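Side-chain contacts in phospholethanolamine N-methyltransferase 2 (Haemonchus contortus, PDB 4KRI), which probably transfers methyl groups from S-adenosylmethionine to phosphomonomethylethanolamine on the nematode route to phosphocholine: residues E336-Y341 / D419-W424; V329-L334 / N351-E356; Y193-G198 / A396-N401; K303-L308 / E356-K361. One frame throughout, in Å; residues are numbered along the deposited sequence.

How the contacts relate
Contact 1 (336-341/419-424) and contact 2 (329-334/351-356) have centres 11 Å apart and touch: Asn421 O lies 2.8 Å from Gly330 N in a probable hydrogen bond. Contact 2 in turn touches contact 4 (303-308/356-361), its centre 14 Å away, and shares Glu356 and helix 352-362 with it. Contact 3 (193-198/396-401) touches none of the others; its centre is 24 Å from that of contact 1, yet both reach the phosphate ligand. Along the chain, contact 3 encloses contacts 2 and 4, with contact 2 nested inside contact 4, while contact 1 crosses all three others. Contacts 1 and 3 thus bring distant segments to one substrate pocket; contacts 2 and 4 are neighbouring packing.

Contact 1 of 4, residues E336-Y341 / D419-W424; sequences ESFKEY and DDNHNW. With 1SH (2-(methylamino)ethyl dihydrogen phosphate), chain E.
With CG of Phe338 swung opposite its backbone N (chi1 175°), the ring leaves helix 336-345 for the turn ahead of strand 422-430, where Asn421 carries its CG on the side of its own backbone N and slides past in the other direction. CB of Asn421 ends squarely over one face of the phenyl group, 3.5 Å from the ring centroid and 11° off the normal, a CH-pi contact. Asn421 OD1 lies 3.3 Å from Phe338 CB. The amide is held from outside: OD1 accepts from Ser335 N, and ND2 donates to Thr333 O. The next residue, His422, rests its CB 3.8 Å from Phe338 CE1. Its side chain crosses that of Tyr341 at about a right angle, the ring planes 29° apart but slid until they barely overlap, with His422 CE1 3.7 Å from Tyr341 OH. That phenol belongs to the substrate pocket. Tyr341 OH donates to O1 of the phosphate ligand at 2.7 Å, with O1 near the plane of the tyrosine ring. Tyr327, Tyr193, Tyr347, Arg345 and Lys413 bond to the same ligand. Histidine thus meets the tyrosine without a hydrogen bond, its buried ND1 lacking any modelled partner, while the phenol spends its proton on the phosphate.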
# COMPACT_ATOMS: atom_id res chain seq x y z
N GLU A 336 -8.27 7.36 30.53
CA GLU A 336 -8.54 5.96 30.23
C GLU A 336 -9.27 5.84 28.89
O GLU A 336 -9.08 4.88 28.14
CB GLU A 336 -9.34 5.31 31.38
CG GLU A 336 -9.73 3.85 31.16
CD GLU A 336 -8.54 2.91 31.09
OE1 GLU A 336 -7.43 3.29 31.53
OE2 GLU A 336 -8.71 1.77 30.60
N SER A 337 -10.11 6.83 28.59
CA SER A 337 -10.87 6.85 27.35
C SER A 337 -9.94 7.03 26.15
O SER A 337 -10.13 6.40 25.13
CB SER A 337 -11.90 7.97 27.39
OG SER A 337 -12.51 8.14 26.13
N PHE A 338 -8.94 7.90 26.29
CA PHE A 338 -7.98 8.10 25.20
C PHE A 338 -7.16 6.84 25.00
O PHE A 338 -6.89 6.42 23.87
CB PHE A 338 -7.08 9.29 25.51
CG PHE A 338 -5.98 9.51 24.50
CD1 PHE A 338 -6.27 10.00 23.22
CD2 PHE A 338 -4.66 9.24 24.82
CE1 PHE A 338 -5.25 10.20 22.29
CE2 PHE A 338 -3.64 9.43 23.90
CZ PHE A 338 -3.93 9.92 22.63
N LYS A 339 -6.75 6.23 26.10
CA LYS A 339 -5.94 5.01 26.06
C LYS A 339 -6.70 3.84 25.42
O LYS A 339 -6.13 3.06 24.67
CB LYS A 339 -5.41 4.67 27.46
CG LYS A 339 -4.24 5.58 27.90
CD LYS A 339 -4.32 6.01 29.38
CE LYS A 339 -3.82 4.96 30.34
NZ LYS A 339 -4.05 5.37 31.77
N GLU A 340 -8.00 3.74 25.71
CA GLU A 340 -8.82 2.72 25.08
C GLU A 340 -8.97 2.99 23.58
O GLU A 340 -8.99 2.06 22.78
CB GLU A 340 -10.20 2.62 25.74
CG GLU A 340 -10.18 2.06 27.16
CD GLU A 340 -11.56 2.00 27.78
OE1 GLU A 340 -12.55 2.27 27.07
OE2 GLU A 340 -11.66 1.67 28.99
N TYR A 341 -9.09 4.26 23.21
CA TYR A 341 -9.15 4.66 21.81
C TYR A 341 -7.84 4.28 21.12
O TYR A 341 -7.85 3.70 20.03
CB TYR A 341 -9.42 6.18 21.71
CG TYR A 341 -9.06 6.84 20.39
CD1 TYR A 341 -9.85 6.66 19.26
CD2 TYR A 341 -7.96 7.67 20.30
CE1 TYR A 341 -9.51 7.27 18.05
CE2 TYR A 341 -7.62 8.28 19.10
CZ TYR A 341 -8.40 8.09 17.99
OH TYR A 341 -8.07 8.72 16.81
N ASP A 419 -7.54 17.52 26.79
CA ASP A 419 -6.67 16.99 27.84
C ASP A 419 -5.19 16.98 27.43
O ASP A 419 -4.33 16.55 28.19
CB ASP A 419 -7.14 15.58 28.23
CG ASP A 419 -8.54 15.57 28.80
OD1 ASP A 419 -8.93 16.58 29.42
OD2 ASP A 419 -9.24 14.56 28.63
N ASP A 420 -4.92 17.49 26.22
CA ASP A 420 -3.59 17.41 25.59
C ASP A 420 -3.08 15.98 25.52
O ASP A 420 -1.89 15.71 25.75
CB ASP A 420 -2.56 18.33 26.29
CG ASP A 420 -1.35 18.64 25.40
OD1 ASP A 420 -1.55 18.96 24.21
OD2 ASP A 420 -0.20 18.54 25.88
N ASN A 421 -3.98 15.06 25.20
CA ASN A 421 -3.60 13.68 24.94
C ASN A 421 -3.31 13.53 23.44
O ASN A 421 -2.25 13.06 23.03
CB ASN A 421 -4.72 12.71 25.33
CG ASN A 421 -4.95 12.62 26.84
OD1 ASN A 421 -5.71 11.77 27.29
ND2 ASN A 421 -4.30 13.49 27.63
N HIS A 422 -4.27 13.96 22.62
CA HIS A 422 -4.23 13.80 21.17
C HIS A 422 -3.59 15.04 20.55
O HIS A 422 -4.10 16.15 20.73
CB HIS A 422 -5.66 13.63 20.66
CG HIS A 422 -5.77 13.12 19.26
ND1 HIS A 422 -6.81 12.32 18.83
CD2 HIS A 422 -4.98 13.30 18.17
CE1 HIS A 422 -6.65 12.03 17.56
NE2 HIS A 422 -5.55 12.61 17.13
N ASN A 423 -2.49 14.87 19.82
CA ASN A 423 -1.88 15.98 19.10
C ASN A 423 -1.81 15.68 17.60
O ASN A 423 -1.90 14.52 17.18
CB ASN A 423 -0.46 16.26 19.63
CG ASN A 423 -0.45 17.10 20.90
OD1 ASN A 423 -1.48 17.26 21.57
ND2 ASN A 423 0.71 17.64 21.23
N TRP A 424 -1.63 16.73 16.80
CA TRP A 424 -1.49 16.55 15.36
C TRP A 424 -0.16 17.18 14.99
O TRP A 424 -0.01 18.40 15.07
CB TRP A 424 -2.64 17.22 14.60
CG TRP A 424 -2.65 16.89 13.12
CD1 TRP A 424 -2.37 15.67 12.56
CD2 TRP A 424 -2.91 17.78 12.02
NE1 TRP A 424 -2.48 15.75 11.18
CE2 TRP A 424 -2.80 17.04 10.83
CE3 TRP A 424 -3.24 19.14 11.94
CZ2 TRP A 424 -3.00 17.61 9.57
CZ3 TRP A 424 -3.45 19.71 10.68
CH2 TRP A 424 -3.32 18.94 9.51
O4 1SH E . -9.54 9.89 13.69
P1 1SH E . -9.60 8.38 13.46
O1 1SH E . -8.93 7.63 14.54
O3 1SH E . -11.10 7.93 13.35
O2 1SH E . -8.83 8.05 12.12
C1 1SH E . -9.17 8.71 11.01
C2 1SH E . -8.25 8.51 9.81
N1 1SH E . -6.91 9.02 9.92
C3 1SH E . -6.19 8.58 8.78

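Contact 2 of 4, residues V329-L334 / N351-E356; sequences VGHGTL and NLEQIE
Val329 leans on Asn351 where a capping box opens helix 352-362. Asn351 is the N-cap: its OD1 accepts from Gln354 N at 2.8 Å, with the donor nearly in line with the carbonyl bond, and in return Asn351 N donates to Gln354 OE1 at 2.9 Å, in the plane of that carbonyl. The reciprocal pair would hold both amides against rotation. Asn351 CG sits between its backbone N and carbonyl carbon (chi1 62°), which folds OD1 back over the first turn of the helix.

The close-packed part is small. The end of strand 320-329 lies against the cap, with Val329 O 3.5 Å from Asn351 CB, and a backbone bond from Val329 to Lys350 joins the same two chain paths. Beside this close contact waters take over: one donates to Val329 O and accepts, weakly, from Leu352 N at the start of the helix; another bridges Gly330 O and Asn351 ND2.

On the exposed side, toward solvent, the looser fit is spanned by a His-carboxylate hydrogen bond between two side chains that approach from opposite directions, their planes 20° apart. The bond is short but bent, with an N-H...O angle of 134°: His331 NE2 reaches Glu353 OE2 at 2.7 Å from above the carboxylate plane.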
# COMPACT_ATOMS: atom_id res chain seq x y z
N VAL A 329 1.11 11.96 20.45
CA VAL A 329 0.64 12.07 21.84
C VAL A 329 1.19 13.37 22.44
O VAL A 329 2.33 13.77 22.17
CB VAL A 329 1.04 10.84 22.68
CG1 VAL A 329 2.54 10.64 22.69
CG2 VAL A 329 0.50 10.96 24.10
N GLY A 330 0.34 14.04 23.22
CA GLY A 330 0.69 15.30 23.85
C GLY A 330 1.34 15.08 25.20
O GLY A 330 1.80 13.98 25.52
N HIS A 331 1.38 16.14 26.00
CA HIS A 331 2.08 16.06 27.28
C HIS A 331 1.14 16.12 28.48
O HIS A 331 1.58 16.26 29.61
CB HIS A 331 3.14 17.15 27.38
CG HIS A 331 4.29 16.95 26.44
ND1 HIS A 331 4.25 17.36 25.12
CD2 HIS A 331 5.49 16.35 26.61
CE1 HIS A 331 5.39 17.03 24.53
NE2 HIS A 331 6.16 16.42 25.41
N GLY A 332 -0.16 16.02 28.22
CA GLY A 332 -1.12 16.01 29.31
C GLY A 332 -1.29 14.64 29.94
O GLY A 332 -0.79 13.64 29.41
N THR A 333 -1.99 14.59 31.06
CA THR A 333 -2.29 13.33 31.72
C THR A 333 -3.26 12.52 30.87
O THR A 333 -4.36 12.98 30.56
CB THR A 333 -2.91 13.57 33.10
OG1 THR A 333 -2.12 14.53 33.82
CG2 THR A 333 -2.96 12.26 33.88
N LEU A 334 -2.85 11.32 30.49
CA LEU A 334 -3.65 10.49 29.59
C LEU A 334 -4.91 9.97 30.28
O LEU A 334 -4.85 9.46 31.39
CB LEU A 334 -2.82 9.31 29.08
CG LEU A 334 -1.56 9.67 28.28
CD1 LEU A 334 -1.02 8.46 27.53
CD2 LEU A 334 -1.83 10.83 27.33
N ASN A 351 5.74 11.63 20.54
CA ASN A 351 5.73 13.09 20.63
C ASN A 351 6.78 13.69 19.71
O ASN A 351 7.52 12.95 19.05
CB ASN A 351 5.87 13.58 22.08
CG ASN A 351 7.19 13.16 22.72
OD1 ASN A 351 8.23 13.08 22.06
ND2 ASN A 351 7.16 12.92 24.03
N LEU A 352 6.85 15.01 19.63
CA LEU A 352 7.76 15.64 18.68
C LEU A 352 9.22 15.42 19.06
O LEU A 352 10.09 15.30 18.18
CB LEU A 352 7.47 17.14 18.55
CG LEU A 352 6.24 17.53 17.74
CD1 LEU A 352 6.07 19.05 17.72
CD2 LEU A 352 6.34 17.00 16.33
N GLU A 353 9.48 15.37 20.36
CA GLU A 353 10.83 15.13 20.86
C GLU A 353 11.32 13.80 20.33
O GLU A 353 12.48 13.67 19.93
CB GLU A 353 10.84 15.10 22.39
CG GLU A 353 10.40 16.39 23.07
CD GLU A 353 9.75 16.15 24.44
OE1 GLU A 353 10.22 15.26 25.18
OE2 GLU A 353 8.77 16.86 24.77
N GLN A 354 10.44 12.81 20.34
CA GLN A 354 10.82 11.47 19.93
C GLN A 354 11.08 11.39 18.44
O GLN A 354 12.04 10.75 17.99
CB GLN A 354 9.74 10.47 20.36
CG GLN A 354 9.73 10.25 21.87
CD GLN A 354 8.52 9.47 22.34
OE1 GLN A 354 7.40 9.72 21.90
NE2 GLN A 354 8.75 8.51 23.22
N ILE A 355 10.23 12.05 17.66
CA ILE A 355 10.39 12.09 16.21
C ILE A 355 11.71 12.76 15.85
O ILE A 355 12.46 12.26 15.01
CB ILE A 355 9.21 12.81 15.56
CG1 ILE A 355 7.93 12.00 15.78
CG2 ILE A 355 9.45 12.98 14.06
CD1 ILE A 355 7.98 10.61 15.12
N GLU A 356 12.02 13.87 16.52
CA GLU A 356 13.28 14.56 16.21
C GLU A 356 14.50 13.70 16.55
O GLU A 356 15.47 13.68 15.80
CB GLU A 356 13.35 15.92 16.90
CG GLU A 356 14.52 16.77 16.42
CD GLU A 356 14.47 18.19 16.94
OE1 GLU A 356 13.46 18.56 17.59
OE2 GLU A 356 15.44 18.95 16.71
O HOH W 1 3.64 15.47 20.46
O HOH W 2 4.47 13.03 25.32

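Contact 3 of 4, residues Y193-G198 / A396-N401; sequences YEWIFG and AKFSQN. With 1SH (2-(methylamino)ethyl dihydrogen phosphate), chain E.
An aromatic cluster joins helix 187-197 to the chain leading into helix 400-418, and Trp195 and Phe398 meet in it though about 200 residues apart in sequence. The pair is an offset edge-to-face stack: Phe398 turns its edge to the face of the tryptophan five-membered ring, with the planes 76° apart and the centroids separated by 5.9 Å. Its closest touch is carbon on carbon, Phe398 CE2 to Trp195 CD1 at 4.1 Å, and no hydrogen bond crosses between the segments. Trp195 has its CG opposite the backbone N (chi1 -166°), which throws the indole out from the helix toward its partner. Beside it, the aliphatic part of Lys397 adds a looser touch, CD lying 4.4 Å from Trp195 NE1. Phe394 ties the group together, stacking on Phe398 and meeting Trp195 edge-to-face.

In this class I methyltransferase, helix 187-197 also lends Tyr193 to the substrate pocket. While Trp195 turns outward, Tyr193 reaches inward: its OH donates to O3 of the phosphate ligand at 2.6 Å, and carbon C2 of the ligand lies over one face of the tyrosine ring. Gln184 NE2 bonds to the same phenol and probably helps to position it. Phe197, one turn on from Tyr193, brings its ring edge to the ligand, its CZ 4.0 Å from C1. Gly198, just past the last helical residue, has positive phi. Across the contact, Ser399 is the N-cap of helix 400-418, its OG bonding to Ala402 N.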
# COMPACT_ATOMS: atom_id res chain seq x y z
N TYR A 193 -15.58 7.70 6.22
CA TYR A 193 -14.48 8.65 6.43
C TYR A 193 -14.38 9.66 5.28
O TYR A 193 -14.24 10.86 5.52
CB TYR A 193 -13.14 7.90 6.54
CG TYR A 193 -12.78 7.40 7.93
CD1 TYR A 193 -13.09 8.14 9.07
CD2 TYR A 193 -12.11 6.20 8.09
CE1 TYR A 193 -12.73 7.68 10.33
CE2 TYR A 193 -11.74 5.74 9.33
CZ TYR A 193 -12.06 6.48 10.45
OH TYR A 193 -11.69 6.02 11.69
N GLU A 194 -14.43 9.17 4.04
CA GLU A 194 -14.35 10.07 2.88
C GLU A 194 -15.47 11.11 2.93
O GLU A 194 -15.28 12.28 2.56
CB GLU A 194 -14.43 9.27 1.57
CG GLU A 194 -14.28 10.16 0.35
CD GLU A 194 -14.56 9.44 -0.95
OE1 GLU A 194 -15.20 8.36 -0.95
OE2 GLU A 194 -14.14 9.97 -2.00
N TRP A 195 -16.64 10.70 3.40
CA TRP A 195 -17.77 11.61 3.46
C TRP A 195 -17.48 12.79 4.38
O TRP A 195 -17.76 13.93 4.04
CB TRP A 195 -19.04 10.88 3.92
CG TRP A 195 -20.32 11.66 3.71
CD1 TRP A 195 -21.13 11.60 2.61
CD2 TRP A 195 -20.93 12.59 4.61
NE1 TRP A 195 -22.21 12.44 2.78
CE2 TRP A 195 -22.10 13.06 3.99
CE3 TRP A 195 -20.60 13.07 5.87
CZ2 TRP A 195 -22.95 13.99 4.60
CZ3 TRP A 195 -21.44 13.99 6.47
CH2 TRP A 195 -22.60 14.43 5.84
N ILE A 196 -16.89 12.52 5.55
CA ILE A 196 -16.58 13.60 6.48
C ILE A 196 -15.31 14.39 6.11
O ILE A 196 -15.28 15.62 6.25
CB ILE A 196 -16.53 13.10 7.96
CG1 ILE A 196 -16.26 14.27 8.91
CG2 ILE A 196 -15.45 12.05 8.16
CD1 ILE A 196 -17.13 15.45 8.67
N PHE A 197 -14.28 13.71 5.63
CA PHE A 197 -13.02 14.39 5.31
C PHE A 197 -13.08 15.18 4.00
O PHE A 197 -12.49 16.26 3.88
CB PHE A 197 -11.85 13.40 5.29
CG PHE A 197 -11.45 12.90 6.65
CD1 PHE A 197 -11.04 13.78 7.64
CD2 PHE A 197 -11.46 11.54 6.94
CE1 PHE A 197 -10.66 13.32 8.89
CE2 PHE A 197 -11.08 11.07 8.19
CZ PHE A 197 -10.68 11.97 9.17
N GLY A 198 -13.81 14.64 3.02
CA GLY A 198 -13.89 15.27 1.71
C GLY A 198 -13.53 14.28 0.61
O GLY A 198 -12.77 13.35 0.87
N ALA A 396 -28.99 8.68 3.84
CA ALA A 396 -29.45 8.12 2.57
C ALA A 396 -28.42 7.13 2.02
O ALA A 396 -28.76 6.26 1.21
CB ALA A 396 -29.71 9.22 1.56
N LYS A 397 -27.18 7.26 2.46
CA LYS A 397 -26.08 6.46 1.92
C LYS A 397 -25.56 5.42 2.92
O LYS A 397 -25.21 4.30 2.53
CB LYS A 397 -24.93 7.38 1.48
CG LYS A 397 -25.39 8.67 0.81
CD LYS A 397 -24.21 9.45 0.24
CE LYS A 397 -23.62 8.75 -0.98
NZ LYS A 397 -22.49 9.51 -1.60
N PHE A 398 -25.49 5.79 4.19
CA PHE A 398 -24.94 4.91 5.22
C PHE A 398 -25.93 4.67 6.35
O PHE A 398 -26.97 5.33 6.43
CB PHE A 398 -23.64 5.49 5.79
CG PHE A 398 -22.66 5.93 4.75
CD1 PHE A 398 -21.68 5.07 4.28
CD2 PHE A 398 -22.70 7.23 4.25
CE1 PHE A 398 -20.77 5.49 3.32
CE2 PHE A 398 -21.79 7.65 3.29
CZ PHE A 398 -20.83 6.78 2.82
N SER A 399 -25.59 3.74 7.24
CA SER A 399 -26.47 3.38 8.35
C SER A 399 -26.46 4.42 9.47
O SER A 399 -25.58 5.29 9.51
CB SER A 399 -26.10 2.00 8.93
OG SER A 399 -24.99 2.09 9.80
N GLN A 400 -27.43 4.32 10.36
CA GLN A 400 -27.50 5.15 11.55
C GLN A 400 -26.31 4.86 12.46
O GLN A 400 -25.76 5.77 13.09
CB GLN A 400 -28.80 4.88 12.30
CG GLN A 400 -29.00 5.74 13.54
CD GLN A 400 -29.26 7.20 13.19
OE1 GLN A 400 -29.91 7.50 12.20
NE2 GLN A 400 -28.73 8.11 14.01
N ASN A 401 -25.91 3.59 12.53
CA ASN A 401 -24.78 3.18 13.36
C ASN A 401 -23.48 3.84 12.90
O ASN A 401 -22.64 4.24 13.72
CB ASN A 401 -24.62 1.66 13.35
CG ASN A 401 -25.69 0.94 14.16
OD1 ASN A 401 -26.35 1.55 15.01
ND2 ASN A 401 -25.85 -0.35 13.91
O4 1SH E . -9.54 9.89 13.69
P1 1SH E . -9.60 8.38 13.46
O1 1SH E . -8.93 7.63 14.54
O3 1SH E . -11.10 7.93 13.35
O2 1SH E . -8.83 8.05 12.12
C1 1SH E . -9.17 8.71 11.01
C2 1SH E . -8.25 8.51 9.81
N1 1SH E . -6.91 9.02 9.92
C3 1SH E . -6.19 8.58 8.78

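Contact 4 of 4, residues K303-L308 / E356-K361; sequences KDTDKL and EEIAKK
Two helices of the class I methyltransferase fold, 305-315 and 352-362, meet here through Ile358, which reaches over to Thr305 and Asp306 at the very start of the first helix. Ile358 puts its two branches to separate use. The longer one ends at CD1, 3.8 Å from Thr305 CB and 3.9 Å from Thr305 CG2, with the two side chains crossing at about a right angle. The shorter one, CG2, stands opposite the backbone N of Ile358 and rests 3.8 Å from Asp306 CA, pressing on main chain rather than on a side chain. The two branches thus touch consecutive residues of the first turn, and no direct hydrogen bond passes from segment to segment.

The start of that helix carries its own capping bond. Asp304 is the N-cap and also the centre of an inverse gamma turn; its OD1 accepts from Lys307 N at 3.1 Å, the donor standing well above the carboxylate plane. Farther out, Asp306 and Lys361 face each other without touching. Their charged atoms, Asp306 OD2 and Lys361 NZ, are 6.1 Å apart, and a water comes between them, donating to Asp306 OD2 and accepting weakly from Lys361 NZ. Any attraction is probably softened by solvent.

On helix 352-362 a salt bridge runs along the surface, Lys360 NZ to Glu356 OE2 at 2.8 Å. Ile358 and Ala359 both touch Phe309 of helix 305-315, Lys350 borders Thr305 and Ile358, and Glu356, Ala359 and Lys360 lie against Ile367 of strand 367-371.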
# COMPACT_ATOMS: atom_id res chain seq x y z
N LYS A 303 4.59 0.95 14.15
CA LYS A 303 5.32 0.83 15.42
C LYS A 303 6.79 1.20 15.27
O LYS A 303 7.30 2.04 16.02
CB LYS A 303 5.19 -0.58 15.98
CG LYS A 303 5.90 -0.79 17.32
CD LYS A 303 5.61 -2.17 17.88
CE LYS A 303 6.27 -2.33 19.24
NZ LYS A 303 5.99 -3.65 19.87
N ASP A 304 7.46 0.59 14.30
CA ASP A 304 8.91 0.76 14.18
C ASP A 304 9.28 2.03 13.41
O ASP A 304 9.68 1.97 12.25
CB ASP A 304 9.57 -0.45 13.51
CG ASP A 304 11.05 -0.57 13.82
OD1 ASP A 304 11.69 0.44 14.19
OD2 ASP A 304 11.58 -1.70 13.72
N THR A 305 9.18 3.18 14.07
CA THR A 305 9.53 4.45 13.44
C THR A 305 10.99 4.51 12.97
O THR A 305 11.28 5.02 11.88
CB THR A 305 9.25 5.63 14.38
OG1 THR A 305 7.97 5.45 15.00
CG2 THR A 305 9.26 6.94 13.62
N ASP A 306 11.91 3.97 13.78
CA ASP A 306 13.32 3.90 13.38
C ASP A 306 13.52 3.19 12.03
O ASP A 306 14.23 3.69 11.15
CB ASP A 306 14.15 3.19 14.45
CG ASP A 306 15.61 3.03 14.06
OD1 ASP A 306 15.98 1.96 13.52
OD2 ASP A 306 16.41 3.98 14.31
N LYS A 307 12.90 2.03 11.86
CA LYS A 307 13.03 1.29 10.62
C LYS A 307 12.44 2.09 9.47
O LYS A 307 13.03 2.19 8.41
CB LYS A 307 12.36 -0.09 10.71
CG LYS A 307 12.42 -0.88 9.40
CD LYS A 307 11.63 -2.18 9.45
CE LYS A 307 12.41 -3.28 10.16
NZ LYS A 307 11.86 -4.63 9.84
N LEU A 308 11.26 2.67 9.70
CA LEU A 308 10.59 3.46 8.67
C LEU A 308 11.45 4.62 8.24
O LEU A 308 11.62 4.87 7.04
CB LEU A 308 9.25 3.99 9.18
CG LEU A 308 8.50 4.84 8.15
CD1 LEU A 308 8.02 4.01 6.99
CD2 LEU A 308 7.35 5.54 8.84
N GLU A 356 12.02 13.87 16.52
CA GLU A 356 13.28 14.56 16.21
C GLU A 356 14.50 13.70 16.55
O GLU A 356 15.47 13.68 15.80
CB GLU A 356 13.35 15.92 16.90
CG GLU A 356 14.52 16.77 16.42
CD GLU A 356 14.47 18.19 16.94
OE1 GLU A 356 13.46 18.56 17.59
OE2 GLU A 356 15.44 18.95 16.71
N GLU A 357 14.45 13.00 17.69
CA GLU A 357 15.53 12.09 18.10
C GLU A 357 15.81 11.03 17.04
O GLU A 357 16.96 10.78 16.66
CB GLU A 357 15.17 11.39 19.42
CG GLU A 357 15.21 12.25 20.67
CD GLU A 357 14.52 11.57 21.85
OE1 GLU A 357 14.03 10.43 21.70
OE2 GLU A 357 14.46 12.19 22.93
N ILE A 358 14.74 10.41 16.56
CA ILE A 358 14.85 9.36 15.55
C ILE A 358 15.39 9.93 14.24
O ILE A 358 16.24 9.32 13.58
CB ILE A 358 13.51 8.65 15.34
CG1 ILE A 358 13.11 7.94 16.64
CG2 ILE A 358 13.60 7.65 14.20
CD1 ILE A 358 11.65 7.50 16.68
N ALA A 359 14.92 11.12 13.87
CA ALA A 359 15.36 11.71 12.60
C ALA A 359 16.84 12.07 12.65
O ALA A 359 17.55 11.89 11.65
CB ALA A 359 14.52 12.93 12.27
N LYS A 360 17.30 12.57 13.79
CA LYS A 360 18.73 12.86 13.95
C LYS A 360 19.58 11.60 13.84
O LYS A 360 20.61 11.58 13.14
CB LYS A 360 18.99 13.56 15.29
CG LYS A 360 18.58 15.02 15.30
CD LYS A 360 19.57 15.85 16.11
CE LYS A 360 19.13 17.30 16.17
NZ LYS A 360 17.74 17.40 16.67
N LYS A 361 19.16 10.54 14.53
CA LYS A 361 19.88 9.26 14.51
C LYS A 361 19.96 8.69 13.10
O LYS A 361 21.00 8.14 12.69
CB LYS A 361 19.20 8.25 15.45
CG LYS A 361 19.82 6.85 15.45
CD LYS A 361 21.12 6.80 16.25
CE LYS A 361 21.69 5.39 16.33
NZ LYS A 361 22.38 4.96 15.08
O HOH W 3 19.27 3.98 14.00